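NAD-dependent epimerase/dehydratase (Bacteroides thetaiotaomicron, PDB 3DHN) probably binds NAD(P) through a Rossmann-type domain and may act as an oxidoreductase or epimerase, although its substrate is not established. Local coordinates at residues Lys5-Ile10 with Arg27-Thr32; Leu20-Leu25 with Ile41-Glu46. All coordinates share one frame; numbering follows the deposited sequence.

Interaction 1. Residues Lys5-Ile10 with Arg27-Thr32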
ATOM      1  N   LYS A   5     -15.848  -2.413   8.693  1.00 39.99           N
ATOM      2  CA  LYS A   5     -16.698  -3.194   7.801  1.00 39.04           C
ATOM      3  C   LYS A   5     -16.694  -2.653   6.374  1.00 39.76           C
ATOM      4  O   LYS A   5     -16.516  -3.408   5.419  1.00 39.43           O
ATOM      5  CB  LYS A   5     -18.135  -3.235   8.334  1.00 36.55           C
ATOM      6  CG  LYS A   5     -18.297  -4.024   9.632  1.00 37.05           C
ATOM      7  CD  LYS A   5     -19.732  -3.928  10.175  1.00 36.37           C
ATOM      8  CE  LYS A   5     -20.743  -4.552   9.214  1.00 35.33           C
ATOM      9  NZ  LYS A   5     -22.145  -4.370   9.693  1.00 37.44           N
ATOM     10  N   LYS A   6     -16.890  -1.344   6.227  1.00 41.17           N
ATOM     11  CA  LYS A   6     -16.906  -0.724   4.908  1.00 42.45           C
ATOM     12  C   LYS A   6     -15.591  -0.024   4.588  1.00 41.79           C
ATOM     13  O   LYS A   6     -15.109   0.797   5.371  1.00 41.62           O
ATOM     14  CB  LYS A   6     -18.054   0.279   4.804  1.00 43.98           C
ATOM     15  CG  LYS A   6     -19.386  -0.326   4.376  1.00 48.56           C
ATOM     16  CD  LYS A   6     -20.392   0.777   4.055  1.00 56.54           C
ATOM     17  CE  LYS A   6     -19.877   1.681   2.933  1.00 60.44           C
ATOM     18  NZ  LYS A   6     -20.723   2.895   2.746  1.00 61.41           N
ATOM     19  N   ILE A   7     -15.025  -0.344   3.429  1.00 41.00           N
ATOM     20  CA  ILE A   7     -13.757   0.240   3.013  1.00 40.33           C
ATOM     21  C   ILE A   7     -13.721   0.623   1.540  1.00 39.25           C
ATOM     22  O   ILE A   7     -14.505   0.122   0.724  1.00 39.13           O
ATOM     23  CB  ILE A   7     -12.572  -0.740   3.259  1.00 40.75           C
ATOM     24  CG1 ILE A   7     -12.631  -1.901   2.260  1.00 41.87           C
ATOM     25  CG2 ILE A   7     -12.632  -1.298   4.673  1.00 42.45           C
ATOM     26  CD1 ILE A   7     -11.481  -2.892   2.395  1.00 43.54           C
ATOM     27  N   VAL A   8     -12.800   1.523   1.216  1.00 37.27           N
ATOM     28  CA  VAL A   8     -12.593   1.967  -0.151  1.00 35.45           C
ATOM     29  C   VAL A   8     -11.170   1.562  -0.527  1.00 35.72           C
ATOM     30  O   VAL A   8     -10.235   1.768   0.250  1.00 34.65           O
ATOM     31  CB  VAL A   8     -12.693   3.489  -0.280  1.00 34.89           C
ATOM     32  CG1 VAL A   8     -12.576   3.886  -1.746  1.00 33.82           C
ATOM     33  CG2 VAL A   8     -14.001   3.980   0.317  1.00 34.77           C
ATOM     34  N   LEU A   9     -11.010   0.982  -1.713  1.00 35.98           N
ATOM     35  CA  LEU A   9      -9.699   0.562  -2.188  1.00 34.33           C
ATOM     36  C   LEU A   9      -9.386   1.392  -3.426  1.00 34.09           C
ATOM     37  O   LEU A   9      -9.998   1.203  -4.482  1.00 34.09           O
ATOM     38  CB  LEU A   9      -9.720  -0.925  -2.550  1.00 34.82           C
ATOM     39  CG  LEU A   9      -8.480  -1.803  -2.328  1.00 37.47           C
ATOM     40  CD1 LEU A   9      -8.648  -3.064  -3.164  1.00 36.30           C
ATOM     41  CD2 LEU A   9      -7.198  -1.086  -2.709  1.00 31.68           C
ATOM     42  N   ILE A  10      -8.454   2.327  -3.296  1.00 32.56           N
ATOM     43  CA  ILE A  10      -8.070   3.180  -4.417  1.00 32.42           C
ATOM     44  C   ILE A  10      -6.938   2.542  -5.224  1.00 33.02           C
ATOM     45  O   ILE A  10      -5.871   2.214  -4.685  1.00 32.90           O
ATOM     46  CB  ILE A  10      -7.641   4.575  -3.922  1.00 32.41           C
ATOM     47  CG1 ILE A  10      -8.840   5.276  -3.263  1.00 32.63           C
ATOM     48  CG2 ILE A  10      -7.113   5.408  -5.083  1.00 32.14           C
ATOM     49  CD1 ILE A  10      -8.518   6.620  -2.646  1.00 34.77           C
ATOM     50  N   ARG A  27     -12.704 -12.089   2.943  1.00 42.08           N
ATOM     51  CA  ARG A  27     -12.762 -12.035   4.396  1.00 43.23           C
ATOM     52  C   ARG A  27     -13.944 -11.263   4.972  1.00 43.11           C
ATOM     53  O   ARG A  27     -13.932 -10.849   6.135  1.00 43.63           O
ATOM     54  CB  ARG A  27     -11.419 -11.531   4.940  1.00 42.63           C
ATOM     55  CG  ARG A  27     -10.313 -12.574   4.766  1.00 42.07           C
ATOM     56  CD  ARG A  27      -8.904 -12.027   4.975  1.00 39.21           C
ATOM     57  NE  ARG A  27      -8.610 -11.711   6.372  1.00 37.93           N
ATOM     58  CZ  ARG A  27      -7.400 -11.388   6.824  1.00 38.11           C
ATOM     59  NH1 ARG A  27      -6.367 -11.336   5.991  1.00 35.34           N
ATOM     60  NH2 ARG A  27      -7.219 -11.118   8.111  1.00 36.75           N
ATOM     61  N   GLY A  28     -14.958 -11.070   4.137  1.00 43.18           N
ATOM     62  CA  GLY A  28     -16.179 -10.426   4.581  1.00 43.69           C
ATOM     63  C   GLY A  28     -16.325  -8.924   4.555  1.00 43.40           C
ATOM     64  O   GLY A  28     -17.285  -8.402   5.118  1.00 44.19           O
ATOM     65  N   PHE A  29     -15.406  -8.224   3.904  1.00 42.31           N
ATOM     66  CA  PHE A  29     -15.488  -6.774   3.843  1.00 41.75           C
ATOM     67  C   PHE A  29     -16.324  -6.274   2.679  1.00 42.54           C
ATOM     68  O   PHE A  29     -16.362  -6.892   1.612  1.00 42.57           O
ATOM     69  CB  PHE A  29     -14.082  -6.173   3.743  1.00 41.69           C
ATOM     70  CG  PHE A  29     -13.295  -6.266   5.016  1.00 39.82           C
ATOM     71  CD1 PHE A  29     -13.442  -5.307   6.013  1.00 38.84           C
ATOM     72  CD2 PHE A  29     -12.440  -7.333   5.237  1.00 39.64           C
ATOM     73  CE1 PHE A  29     -12.749  -5.414   7.218  1.00 39.83           C
ATOM     74  CE2 PHE A  29     -11.741  -7.452   6.439  1.00 39.43           C
ATOM     75  CZ  PHE A  29     -11.896  -6.489   7.430  1.00 40.54           C
ATOM     76  N   GLU A  30     -16.999  -5.151   2.895  1.00 43.53           N
ATOM     77  CA  GLU A  30     -17.805  -4.528   1.848  1.00 45.31           C
ATOM     78  C   GLU A  30     -16.840  -3.536   1.209  1.00 44.59           C
ATOM     79  O   GLU A  30     -16.364  -2.604   1.858  1.00 45.46           O
ATOM     80  CB  GLU A  30     -19.014  -3.832   2.472  1.00 46.29           C
ATOM     81  CG  GLU A  30     -19.764  -4.756   3.426  1.00 52.53           C
ATOM     82  CD  GLU A  30     -21.267  -4.678   3.274  1.00 58.76           C
ATOM     83  OE1 GLU A  30     -21.884  -3.768   3.867  1.00 61.00           O
ATOM     84  OE2 GLU A  30     -21.830  -5.530   2.550  1.00 63.41           O
ATOM     85  N   VAL A  31     -16.545  -3.738  -0.069  1.00 43.40           N
ATOM     86  CA  VAL A  31     -15.555  -2.908  -0.732  1.00 42.28           C
ATOM     87  C   VAL A  31     -15.993  -2.057  -1.908  1.00 42.09           C
ATOM     88  O   VAL A  31     -16.771  -2.497  -2.756  1.00 42.82           O
ATOM     89  CB  VAL A  31     -14.368  -3.797  -1.224  1.00 42.41           C
ATOM     90  CG1 VAL A  31     -13.205  -2.932  -1.697  1.00 43.28           C
ATOM     91  CG2 VAL A  31     -13.930  -4.748  -0.125  1.00 39.92           C
ATOM     92  N   THR A  32     -15.480  -0.830  -1.950  1.00 41.16           N
ATOM     93  CA  THR A  32     -15.732   0.069  -3.061  1.00 40.55           C
ATOM     94  C   THR A  32     -14.375   0.208  -3.749  1.00 40.30           C
ATOM     95  O   THR A  32     -13.468   0.879  -3.242  1.00 40.03           O
ATOM     96  CB  THR A  32     -16.214   1.458  -2.610  1.00 40.85           C
ATOM     97  OG1 THR A  32     -17.483   1.333  -1.958  1.00 44.81           O
ATOM     98  CG2 THR A  32     -16.369   2.378  -3.812  1.00 39.53           C
TER
HETATM   99  O   HOH W   1     -17.454   0.269   0.635  1.00 47.63           O

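Interaction 2. Residues Leu20-Leu25 with Ile41-Glu46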
ATOM      1  N   LEU A  20      -5.255  -7.269  -3.242  1.00 30.84           N
ATOM      2  CA  LEU A  20      -5.898  -6.659  -2.076  1.00 31.71           C
ATOM      3  C   LEU A  20      -7.424  -6.743  -2.197  1.00 31.99           C
ATOM      4  O   LEU A  20      -8.129  -6.972  -1.218  1.00 30.93           O
ATOM      5  CB  LEU A  20      -5.475  -5.189  -1.954  1.00 30.97           C
ATOM      6  CG  LEU A  20      -4.029  -4.928  -1.516  1.00 31.04           C
ATOM      7  CD1 LEU A  20      -3.632  -3.487  -1.829  1.00 28.02           C
ATOM      8  CD2 LEU A  20      -3.891  -5.226  -0.033  1.00 29.59           C
ATOM      9  N   LEU A  21      -7.916  -6.559  -3.418  1.00 32.49           N
ATOM     10  CA  LEU A  21      -9.343  -6.606  -3.698  1.00 34.49           C
ATOM     11  C   LEU A  21      -9.944  -7.967  -3.354  1.00 34.92           C
ATOM     12  O   LEU A  21     -10.946  -8.049  -2.646  1.00 34.52           O
ATOM     13  CB  LEU A  21      -9.587  -6.276  -5.173  1.00 33.93           C
ATOM     14  CG  LEU A  21     -11.034  -6.179  -5.665  1.00 33.50           C
ATOM     15  CD1 LEU A  21     -11.826  -5.227  -4.782  1.00 35.17           C
ATOM     16  CD2 LEU A  21     -11.035  -5.691  -7.113  1.00 34.72           C
ATOM     17  N   ASN A  22      -9.318  -9.029  -3.848  1.00 36.69           N
ATOM     18  CA  ASN A  22      -9.782 -10.394  -3.605  1.00 37.04           C
ATOM     19  C   ASN A  22      -9.635 -10.822  -2.143  1.00 37.60           C
ATOM     20  O   ASN A  22     -10.532 -11.470  -1.584  1.00 37.60           O
ATOM     21  CB  ASN A  22      -9.026 -11.366  -4.515  1.00 37.39           C
ATOM     22  CG  ASN A  22      -9.347 -11.153  -5.986  1.00 40.63           C
ATOM     23  OD1 ASN A  22      -8.454 -10.982  -6.820  1.00 43.96           O
ATOM     24  ND2 ASN A  22     -10.632 -11.160  -6.311  1.00 41.17           N
ATOM     25  N   GLU A  23      -8.512 -10.467  -1.525  1.00 36.20           N
ATOM     26  CA  GLU A  23      -8.268 -10.816  -0.128  1.00 36.46           C
ATOM     27  C   GLU A  23      -9.291 -10.173   0.813  1.00 37.28           C
ATOM     28  O   GLU A  23      -9.722 -10.791   1.784  1.00 38.12           O
ATOM     29  CB  GLU A  23      -6.856 -10.394   0.277  1.00 36.17           C
ATOM     30  CG  GLU A  23      -6.496 -10.631   1.736  1.00 35.92           C
ATOM     31  CD  GLU A  23      -6.246 -12.087   2.070  1.00 39.34           C
ATOM     32  OE1 GLU A  23      -5.861 -12.850   1.162  1.00 40.04           O
ATOM     33  OE2 GLU A  23      -6.409 -12.469   3.249  1.00 39.38           O
ATOM     34  N   ALA A  24      -9.678  -8.933   0.529  1.00 37.53           N
ATOM     35  CA  ALA A  24     -10.647  -8.233   1.372  1.00 37.72           C
ATOM     36  C   ALA A  24     -12.067  -8.791   1.224  1.00 37.89           C
ATOM     37  O   ALA A  24     -12.797  -8.919   2.212  1.00 37.61           O
ATOM     38  CB  ALA A  24     -10.639  -6.751   1.047  1.00 37.45           C
ATOM     39  N   LEU A  25     -12.469  -9.110  -0.001  1.00 37.06           N
ATOM     40  CA  LEU A  25     -13.808  -9.651  -0.219  1.00 39.05           C
ATOM     41  C   LEU A  25     -13.916 -11.039   0.406  1.00 39.94           C
ATOM     42  O   LEU A  25     -14.921 -11.366   1.037  1.00 41.80           O
ATOM     43  CB  LEU A  25     -14.120  -9.724  -1.716  1.00 37.26           C
ATOM     44  CG  LEU A  25     -14.218  -8.374  -2.434  1.00 37.12           C
ATOM     45  CD1 LEU A  25     -14.184  -8.593  -3.940  1.00 35.91           C
ATOM     46  CD2 LEU A  25     -15.506  -7.657  -2.014  1.00 39.28           C
ATOM     47  N   ILE A  41     -12.357  -5.492 -14.519  1.00 41.37           N
ATOM     48  CA  ILE A  41     -12.826  -6.248 -13.361  1.00 42.05           C
ATOM     49  C   ILE A  41     -14.124  -7.003 -13.658  1.00 42.60           C
ATOM     50  O   ILE A  41     -15.139  -6.401 -14.006  1.00 41.86           O
ATOM     51  CB  ILE A  41     -13.069  -5.313 -12.151  1.00 42.17           C
ATOM     52  CG1 ILE A  41     -11.736  -4.733 -11.673  1.00 41.97           C
ATOM     53  CG2 ILE A  41     -13.772  -6.072 -11.030  1.00 41.21           C
ATOM     54  CD1 ILE A  41     -11.882  -3.616 -10.661  1.00 42.35           C
ATOM     55  N   LYS A  42     -14.083  -8.325 -13.506  1.00 43.86           N
ATOM     56  CA  LYS A  42     -15.254  -9.159 -13.756  1.00 46.07           C
ATOM     57  C   LYS A  42     -15.700  -9.890 -12.495  1.00 46.80           C
ATOM     58  O   LYS A  42     -16.422 -10.882 -12.568  1.00 47.03           O
ATOM     59  CB  LYS A  42     -14.954 -10.182 -14.859  1.00 46.16           C
ATOM     60  CG  LYS A  42     -14.532  -9.574 -16.193  1.00 46.70           C
ATOM     61  CD  LYS A  42     -15.565  -8.578 -16.710  1.00 48.80           C
ATOM     62  CE  LYS A  42     -15.178  -8.039 -18.089  1.00 51.62           C
ATOM     63  NZ  LYS A  42     -15.943  -6.804 -18.448  1.00 51.47           N
ATOM     64  N   ILE A  43     -15.260  -9.410 -11.337  1.00 47.52           N
ATOM     65  CA  ILE A  43     -15.643 -10.031 -10.078  1.00 47.66           C
ATOM     66  C   ILE A  43     -17.128  -9.795  -9.831  1.00 48.50           C
ATOM     67  O   ILE A  43     -17.635  -8.686 -10.015  1.00 47.66           O
ATOM     68  CB  ILE A  43     -14.827  -9.461  -8.901  1.00 47.64           C
ATOM     69  CG1 ILE A  43     -13.384  -9.965  -8.987  1.00 47.54           C
ATOM     70  CG2 ILE A  43     -15.464  -9.863  -7.575  1.00 47.90           C
ATOM     71  CD1 ILE A  43     -12.486  -9.436  -7.900  1.00 47.07           C
ATOM     72  N   GLU A  44     -17.819 -10.849  -9.414  1.00 48.94           N
ATOM     73  CA  GLU A  44     -19.246 -10.777  -9.148  1.00 50.61           C
ATOM     74  C   GLU A  44     -19.462 -11.070  -7.665  1.00 50.91           C
ATOM     75  O   GLU A  44     -19.207 -12.184  -7.197  1.00 50.88           O
ATOM     76  CB  GLU A  44     -19.962 -11.802 -10.029  1.00 51.28           C
ATOM     77  CG  GLU A  44     -21.429 -11.541 -10.267  1.00 52.94           C
ATOM     78  CD  GLU A  44     -21.999 -12.469 -11.325  1.00 57.66           C
ATOM     79  OE1 GLU A  44     -21.654 -12.301 -12.518  1.00 57.31           O
ATOM     80  OE2 GLU A  44     -22.784 -13.373 -10.964  1.00 58.67           O
ATOM     81  N   ASN A  45     -19.920 -10.059  -6.930  1.00 51.54           N
ATOM     82  CA  ASN A  45     -20.136 -10.171  -5.488  1.00 51.77           C
ATOM     83  C   ASN A  45     -20.989  -8.994  -5.012  1.00 52.25           C
ATOM     84  O   ASN A  45     -20.732  -7.847  -5.375  1.00 52.16           O
ATOM     85  CB  ASN A  45     -18.771 -10.183  -4.789  1.00 52.30           C
ATOM     86  CG  ASN A  45     -18.865 -10.006  -3.288  1.00 52.93           C
ATOM     87  OD1 ASN A  45     -19.298  -8.965  -2.803  1.00 56.41           O
ATOM     88  ND2 ASN A  45     -18.444 -11.020  -2.543  1.00 52.10           N
ATOM     89  N   GLU A  46     -22.004  -9.274  -4.201  1.00 53.75           N
ATOM     90  CA  GLU A  46     -22.891  -8.218  -3.723  1.00 55.31           C
ATOM     91  C   GLU A  46     -22.245  -7.227  -2.755  1.00 55.15           C
ATOM     92  O   GLU A  46     -22.814  -6.179  -2.464  1.00 55.48           O
ATOM     93  CB  GLU A  46     -24.140  -8.821  -3.074  1.00 56.28           C
ATOM     94  CG  GLU A  46     -23.891  -9.524  -1.754  1.00 60.20           C
ATOM     95  CD  GLU A  46     -25.155  -9.649  -0.923  1.00 65.77           C
ATOM     96  OE1 GLU A  46     -26.228  -9.203  -1.393  1.00 67.90           O
ATOM     97  OE2 GLU A  46     -25.077 -10.188   0.201  1.00 67.38           O
TER

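Interaction 1. Residues Lys5-Ile10 with Arg27-Thr32
Ile7 and Val31 meet on the helix-covered side of two neighbouring parallel strands, and the backbone bonds that join them fix the register: Lys6 beside Glu30, Ile7 beside Val31, Val8 beside Thr32. Glu30 N donates to Lys5 O and Ile7 N to Glu30 O, the latter bond nearly straight (N-H...O 170°). Thr32 N reaches Ile7 O at 3.0 Å and Leu9 N reaches Thr32 O at 2.9 Å. The axes of segments 6-10 and 30-32 are inclined by 34°.

Ile7, Leu9 and Val31 make the apolar side of the contact, covered by helix 14-25 through Ala24 and Leu25 on Val31. Ile7 holds CG1 between the backbone N and carbonyl carbon (chi1 72°), which carries CG1 to 3.9 Å from Val31 CG2. The other methyl of Val31, CG1, lies 4.1 Å from Leu9 CB. The edge of the Phe29 ring meets the backbone, CD1 standing 3.7 Å from Lys5 O, while helix 194-206 packs against the ring.

On the opposite face the buried end, Val8 and Thr32, with Val8 CG1 3.5 Å from Thr32 O, gives way to a solvent side at exposed Lys6 and partly exposed Glu30. Their chains cross with only Lys6 CG and Glu30 CB near each other, and Lys5 NZ stays 5.9 Å from Glu30 OE1. A water bridges Ile7 O and Thr32 OG1, giving that carbonyl a second partner besides Thr32 N. Gly28, at positive phi, closes helix 14-25 in a Schellman motif; strand, helix and parallel strand form the right-handed beta-alpha-beta crossover that opens a Rossmann fold.

Interaction 2. Residues Leu20-Leu25 with Ile41-Glu46
The outer flank of helix 14-25, the first helix of the Rossmann-type domain, is met here by the irregular loop that joins strand 30-34 to strand 48-51. Ile43 supplies most of the loop's surface in this contact, and its two branches address different helix residues. Its CD1 comes end-on to Leu21 CD2 at 4.1 Å, while its CG2 meets Leu25 CD1, also at 4.1 Å. Leu21 and Leu25 stand one helical turn apart, as the backbone bond from Leu25 N to Leu21 O (3.2 Å) confirms. Leu21 also presents CD2 to Ile41 CD1, 4.2 Å away, because its chi1 of -176° swings CG away from the backbone N.

In the fold, the loop lies against a helix that also packs on the sheet and, through Leu20 and Glu23, on helix 194-206. Leu21 touches Val31 and Ala33 of strand 30-34, and both Leu21 and Ile43 touch Leu48 of edge strand 48-51. No hydrogen bond joins residues 20-25 to residues 41-46. Asn45 and Leu25 pass alongside each other in opposite directions, OD1 of Asn45 lying 4.1 Å from Leu25 CD2. That oxygen accepts a hydrogen bond from His47 N, just beyond the segment.

In the fold
Both interactions involve the same beta-alpha-beta unit, and their centres lie 9 Å apart. Interaction 1 is mostly buried and covers 446 Å², combining backbone hydrogen bonds between strands 6-10 and 30-34 with apolar side chains. Interaction 2 is a surface contact of 235 Å² between helix 14-25 and a loop, and rests mainly on side-chain methyls, with no hydrogen bond across the two segments. The helix connects them: Leu9 CD1 packs 3.6 Å from Leu21 N, and Val31 CG2 lies 3.8 Å from Leu25 CD2. The side chains of Leu21 (on Leu9 and Val31) and Leu25 (on Val31) touch interaction 1 as well as the loop of residues 41-46.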